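Local coordinates for protein oxalate oxidase (Hordeum vulgare, PDB 1FI2) that oxidises oxalate with molecular oxygen to carbon dioxide and hydrogen peroxide at a manganese centre and also has superoxide dismutase activity, at residues A[54-59]-A[73-78]; A[92-97]-A[152-157]. All blocks are in the same frame, centred on the assembly; numbering follows the deposited sequence.

Interaction 1: A[54-59]-A[73-78]; sequences SAVTEL and SMNRVD
The carbonyl oxygen of Ala-55 takes a backbone bond from Asp-78 N and a second bond from water 1. The same water donates to Asp-78 OD2, with 2.7 Å between the water oxygen and OD2, and accepts from Thr-57 OG1. It therefore ties both strands together beside the backbone bonds. Thr-57 OG1 lies anti to its own carbonyl carbon (chi1 -60°), which turns the hydroxyl to the water.

The carboxylate of Asp-78 is gripped by Arg-76, two residues earlier on the same strand. The arginine, extended as far as NE, holds it side-on. Arg-76 NH2 meets the syn lone pair of Asp-78 OD1 at 3.0 Å, close to the guanidinium plane, and NE meets OD2 on its syn side, somewhat out of plane. Asp-78 OD2 also accepts from Gly-46 N, while Arg-76 NH1 reaches Leu-42 O, so the ion pair is tied to the loop before strand 54-59. Tyr-148 adds a cation-pi contact to the guanidinium.

Backbone bonds join Ala-55 to Asp-78 and Thr-57 to Arg-76 in both directions; Thr-57 N to Arg-76 O measures 2.8 Å. The Leu-59 and Met-74 end is less regular. There Leu-59 N to Met-74 O is weak, and Met-74 N approaches Leu-59 O from well above the carbonyl plane.

On the other face, Val-56 CG2 touches Val-77 CG2 at 4.1 Å. Val-56 CG1 lies 3.9 Å from Asn-75 OD1, and its side chain slants across the amide. Water 2 links the same amide oxygen, at 2.7 Å from Asn-75 OD1, to Glu-58 OE1. Asn-75 binds oxalate. The pairing is an antiparallel strand pair of the cupin beta-jellyroll, with its Val-56, Glu-58, Asn-75 and Val-77 face toward the oxalate and manganese site.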
loop_
_atom_site.group_PDB
_atom_site.type_symbol
_atom_site.label_atom_id
_atom_site.label_comp_id
_atom_site.label_asym_id
_atom_site.label_seq_id
_atom_site.Cartn_x
_atom_site.Cartn_y
_atom_site.Cartn_z
ATOM N N SER A 54 17.497 -7.608 30.353
ATOM C CA SER A 54 16.697 -6.521 29.812
ATOM C C SER A 54 15.221 -6.881 29.960
ATOM O O SER A 54 14.894 -8.058 30.121
ATOM C CB SER A 54 17.023 -6.235 28.347
ATOM O OG SER A 54 16.616 -7.317 27.523
ATOM N N ALA A 55 14.362 -5.874 29.925
ATOM C CA ALA A 55 12.924 -6.099 30.013
ATOM C C ALA A 55 12.208 -5.239 28.972
ATOM O O ALA A 55 12.475 -4.042 28.871
ATOM C CB ALA A 55 12.408 -5.772 31.401
ATOM N N VAL A 56 11.321 -5.868 28.217
ATOM C CA VAL A 56 10.546 -5.173 27.202
ATOM C C VAL A 56 9.125 -4.940 27.717
ATOM O O VAL A 56 8.443 -5.895 28.094
ATOM C CB VAL A 56 10.455 -5.960 25.882
ATOM C CG1 VAL A 56 9.673 -5.172 24.836
ATOM C CG2 VAL A 56 11.830 -6.324 25.341
ATOM N N THR A 57 8.723 -3.681 27.773
ATOM C CA THR A 57 7.354 -3.322 28.143
ATOM C C THR A 57 6.657 -2.963 26.828
ATOM O O THR A 57 7.000 -1.957 26.209
ATOM C CB THR A 57 7.284 -2.158 29.132
ATOM O OG1 THR A 57 7.982 -2.503 30.341
ATOM C CG2 THR A 57 5.847 -1.818 29.504
ATOM N N GLU A 58 5.777 -3.845 26.367
ATOM C CA GLU A 58 5.150 -3.667 25.065
ATOM C C GLU A 58 3.987 -2.687 25.056
ATOM O O GLU A 58 3.182 -2.618 25.982
ATOM C CB GLU A 58 4.666 -5.019 24.523
ATOM C CG GLU A 58 5.744 -6.083 24.444
ATOM C CD GLU A 58 5.416 -7.196 23.472
ATOM O OE1 GLU A 58 5.954 -7.191 22.342
ATOM O OE2 GLU A 58 4.619 -8.088 23.826
ATOM N N LEU A 59 3.865 -1.971 23.934
ATOM C CA LEU A 59 2.734 -1.064 23.751
ATOM C C LEU A 59 2.204 -1.191 22.325
ATOM O O LEU A 59 2.036 -0.229 21.581
ATOM C CB LEU A 59 3.079 0.373 24.124
ATOM C CG LEU A 59 1.909 1.258 24.553
ATOM C CD1 LEU A 59 1.162 0.673 25.744
ATOM C CD2 LEU A 59 2.385 2.666 24.887
ATOM N N SER A 73 2.841 1.894 16.756
ATOM C CA SER A 73 2.894 1.327 18.098
ATOM C C SER A 73 4.255 1.642 18.716
ATOM O O SER A 73 5.127 2.185 18.036
ATOM C CB SER A 73 2.628 -0.172 18.103
ATOM O OG SER A 73 3.714 -0.891 17.552
ATOM N N MET A 74 4.416 1.391 20.015
ATOM C CA MET A 74 5.666 1.678 20.700
ATOM C C MET A 74 6.048 0.554 21.662
ATOM O O MET A 74 5.310 -0.397 21.894
ATOM C CB MET A 74 5.562 2.936 21.572
ATOM C CG MET A 74 5.406 4.263 20.867
ATOM S SD MET A 74 4.964 5.582 22.012
ATOM C CE MET A 74 6.566 6.149 22.529
ATOM N N ASN A 75 7.222 0.713 22.269
ATOM C CA ASN A 75 7.602 -0.123 23.404
ATOM C C ASN A 75 8.756 0.544 24.151
ATOM O O ASN A 75 9.411 1.433 23.615
ATOM C CB ASN A 75 7.905 -1.550 23.029
ATOM C CG ASN A 75 9.189 -1.949 22.375
ATOM O OD1 ASN A 75 9.203 -2.953 21.637
ATOM N ND2 ASN A 75 10.296 -1.252 22.595
ATOM N N ARG A 76 8.954 0.114 25.386
ATOM C CA ARG A 76 10.055 0.597 26.215
ATOM C C ARG A 76 10.950 -0.584 26.565
ATOM O O ARG A 76 10.457 -1.710 26.696
ATOM C CB ARG A 76 9.504 1.253 27.481
ATOM C CG ARG A 76 10.540 1.498 28.565
ATOM C CD ARG A 76 9.917 2.157 29.794
ATOM N NE ARG A 76 10.930 2.347 30.825
ATOM C CZ ARG A 76 11.022 3.360 31.676
ATOM N NH1 ARG A 76 10.145 4.352 31.657
ATOM N NH2 ARG A 76 12.018 3.383 32.555
ATOM N N VAL A 77 12.271 -0.401 26.538
ATOM C CA VAL A 77 13.179 -1.477 26.933
ATOM C C VAL A 77 14.142 -0.947 28.000
ATOM O O VAL A 77 14.773 0.092 27.812
ATOM C CB VAL A 77 13.987 -2.095 25.783
ATOM C CG1 VAL A 77 14.740 -3.332 26.260
ATOM C CG2 VAL A 77 13.117 -2.480 24.591
ATOM N N ASP A 78 14.203 -1.645 29.129
ATOM C CA ASP A 78 15.094 -1.288 30.230
ATOM C C ASP A 78 16.217 -2.317 30.322
ATOM O O ASP A 78 16.002 -3.495 30.041
ATOM C CB ASP A 78 14.346 -1.219 31.561
ATOM C CG ASP A 78 13.360 -0.067 31.606
ATOM O OD1 ASP A 78 13.797 1.073 31.868
ATOM O OD2 ASP A 78 12.161 -0.304 31.373
HETATM O O HOH W 1 10.683 -2.249 30.151
HETATM O O HOH W 2 6.971 -4.412 22.252
#

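Interaction 2: A[92-97]-A[152-157]; sequences RATEIG and SFNSQN. With MN (manganese (II) ion), chain B.
A side-chain amide replaces a backbone carbonyl where the strands give way to loops: Asn-154 OD1 accepts from Thr-94 N at a short 2.6 Å. With chi1 69°, Asn-154 CG lies between its own backbone N and carbonyl carbon, which brings OD1 back to the facing chain. Asn-154 N returns a longer bond to Thr-94 O. Beyond this pair regular strand pairing takes over, with Ile-96 and Ser-152 bonded in both directions.

Between the two bonded pairs, Glu-95 and Phe-153 lie side by side and point the same way. Glu-95 CB is 3.6 Å from Phe-153 CE2, and CG follows along the same ring atom. The carboxylate and ring planes stand 47° apart. The extended glutamate, with CG anti to the backbone N (chi1 171°), carries Glu-95 OE1 to the manganese at 2.2 Å. OE2 instead accepts from water 5, itself a metal ligand, so both oxygens serve the metal shell. Water 6, also on the metal, lies at the edge of the Phe-153 ring, and His-90 packs against that ring edge-to-face.

At the loop end, Arg-92 grips one atom, Asn-157 O, with two nitrogens, NE at 3.3 Å and NH2 at 3.1 Å. Water 4 joins NE to the same carbonyl. Arg-92 NH1 forms a salt bridge with Asp-8 of a third subunit. Ser-155 OG accepts from Asn-157 N in an ST turn and also bonds Asp-2. Ala-93 CB packs on Ser-155 CB at 3.7 Å.

Glu-95 joins His-88, His-90 and His-137 in the three-histidine, one-glutamate manganese site characteristic of the cupin jellyroll.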
loop_
_atom_site.group_PDB
_atom_site.type_symbol
_atom_site.label_atom_id
_atom_site.label_comp_id
_atom_site.label_asym_id
_atom_site.label_seq_id
_atom_site.Cartn_x
_atom_site.Cartn_y
_atom_site.Cartn_z
ATOM N N ARG A 92 7.274 -7.259 10.496
ATOM C CA ARG A 92 6.333 -6.387 9.801
ATOM C C ARG A 92 6.524 -4.904 10.053
ATOM O O ARG A 92 5.563 -4.137 9.869
ATOM C CB ARG A 92 4.901 -6.827 10.168
ATOM C CG ARG A 92 4.483 -8.164 9.573
ATOM C CD ARG A 92 3.127 -8.623 10.066
ATOM N NE ARG A 92 3.042 -8.748 11.502
ATOM C CZ ARG A 92 3.355 -9.769 12.277
ATOM N NH1 ARG A 92 3.818 -10.912 11.786
ATOM N NH2 ARG A 92 3.185 -9.643 13.586
ATOM N N ALA A 93 7.745 -4.455 10.367
ATOM C CA ALA A 93 7.934 -3.025 10.583
ATOM C C ALA A 93 9.370 -2.541 10.715
ATOM O O ALA A 93 10.266 -3.243 11.158
ATOM C CB ALA A 93 7.218 -2.620 11.880
ATOM N N THR A 94 9.510 -1.244 10.442
ATOM C CA THR A 94 10.716 -0.474 10.704
ATOM C C THR A 94 10.616 0.055 12.136
ATOM O O THR A 94 9.521 0.385 12.591
ATOM C CB THR A 94 10.844 0.727 9.747
ATOM O OG1 THR A 94 11.018 0.282 8.392
ATOM C CG2 THR A 94 12.024 1.623 10.112
ATOM N N GLU A 95 11.734 0.131 12.838
ATOM C CA GLU A 95 11.771 0.650 14.201
ATOM C C GLU A 95 12.589 1.939 14.242
ATOM O O GLU A 95 13.615 2.067 13.575
ATOM C CB GLU A 95 12.363 -0.391 15.150
ATOM C CG GLU A 95 12.666 0.055 16.566
ATOM C CD GLU A 95 13.432 -0.981 17.363
ATOM O OE1 GLU A 95 13.567 -2.123 16.879
ATOM O OE2 GLU A 95 13.924 -0.680 18.469
ATOM N N ILE A 96 12.107 2.895 15.026
ATOM C CA ILE A 96 12.798 4.179 15.198
ATOM C C ILE A 96 12.821 4.487 16.688
ATOM O O ILE A 96 11.770 4.502 17.334
ATOM C CB ILE A 96 12.169 5.259 14.315
ATOM C CG1 ILE A 96 13.010 6.541 14.319
ATOM C CG2 ILE A 96 10.726 5.558 14.699
ATOM C CD1 ILE A 96 12.639 7.508 13.209
ATOM N N GLY A 97 14.017 4.621 17.277
ATOM C CA GLY A 97 14.068 4.783 18.725
ATOM C C GLY A 97 14.980 5.870 19.253
ATOM O O GLY A 97 15.796 6.447 18.539
ATOM N N SER A 152 9.493 3.461 18.523
ATOM C CA SER A 152 8.227 3.456 17.810
ATOM C C SER A 152 8.378 2.555 16.584
ATOM O O SER A 152 9.491 2.313 16.124
ATOM C CB SER A 152 7.796 4.849 17.367
ATOM O OG SER A 152 7.590 5.712 18.470
ATOM N N PHE A 153 7.254 2.041 16.107
ATOM C CA PHE A 153 7.234 1.163 14.953
ATOM C C PHE A 153 6.183 1.660 13.959
ATOM O O PHE A 153 5.190 2.271 14.347
ATOM C CB PHE A 153 6.866 -0.280 15.300
ATOM C CG PHE A 153 7.774 -0.951 16.290
ATOM C CD1 PHE A 153 7.512 -0.871 17.647
ATOM C CD2 PHE A 153 8.889 -1.653 15.860
ATOM C CE1 PHE A 153 8.349 -1.479 18.563
ATOM C CE2 PHE A 153 9.730 -2.261 16.774
ATOM C CZ PHE A 153 9.459 -2.180 18.124
ATOM N N ASN A 154 6.335 1.209 12.719
ATOM C CA ASN A 154 5.364 1.585 11.689
ATOM C C ASN A 154 4.375 0.457 11.421
ATOM O O ASN A 154 3.938 0.210 10.308
ATOM C CB ASN A 154 6.056 2.073 10.442
ATOM C CG ASN A 154 6.837 1.159 9.556
ATOM O OD1 ASN A 154 7.455 0.210 10.004
ATOM N ND2 ASN A 154 6.797 1.499 8.265
ATOM N N SER A 155 3.946 -0.160 12.509
ATOM C CA SER A 155 2.952 -1.204 12.531
ATOM C C SER A 155 2.312 -1.233 13.920
ATOM O O SER A 155 2.958 -0.929 14.924
ATOM C CB SER A 155 3.534 -2.589 12.233
ATOM O OG SER A 155 2.496 -3.562 12.335
ATOM N N GLN A 156 1.047 -1.635 13.970
ATOM C CA GLN A 156 0.338 -1.801 15.233
ATOM C C GLN A 156 0.768 -3.105 15.908
ATOM O O GLN A 156 0.510 -3.331 17.089
ATOM C CB GLN A 156 -1.178 -1.817 15.012
ATOM C CG GLN A 156 -1.686 -3.033 14.250
ATOM C CD GLN A 156 -3.184 -3.001 14.024
ATOM O OE1 GLN A 156 -3.707 -1.992 13.561
ATOM N NE2 GLN A 156 -3.870 -4.098 14.328
ATOM N N ASN A 157 1.383 -3.996 15.143
ATOM C CA ASN A 157 1.838 -5.295 15.624
ATOM C C ASN A 157 3.068 -5.720 14.835
ATOM O O ASN A 157 3.011 -6.553 13.928
ATOM C CB ASN A 157 0.692 -6.298 15.462
ATOM C CG ASN A 157 0.945 -7.638 16.109
ATOM O OD1 ASN A 157 0.492 -8.688 15.638
ATOM N ND2 ASN A 157 1.668 -7.603 17.220
HETATM MN MN MN B . 13.937 -4.049 17.839
HETATM O O HOH W 3 4.084 -1.992 8.590
HETATM O O HOH W 4 1.745 -6.189 11.447
HETATM O O HOH W 5 15.401 -2.845 19.020
HETATM O O HOH W 6 12.438 -4.099 19.758
#

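In the fold
From the N terminus, interaction 1 comes first: strand 54-59 pairs with 73-78 and closes a loop of 13 residues without helix or strand. Interaction 2 opens only afterwards. It brings 92-97 back to 152-157 across 54 residues, which include much of the second sheet and His-137 of the metal site. The two contacts are in series, neither nested nor crossing. They meet where strand 73-79 borders 147-153: Ser-73 O pairs with Phe-153 N, Ser-73 OG probably bonds Ser-155 O, and Asn-75 packs on the Phe-153 ring. One five-stranded sheet thus carries an oxalate-binding residue and a manganese ligand. Both contacts also touch the second subunit.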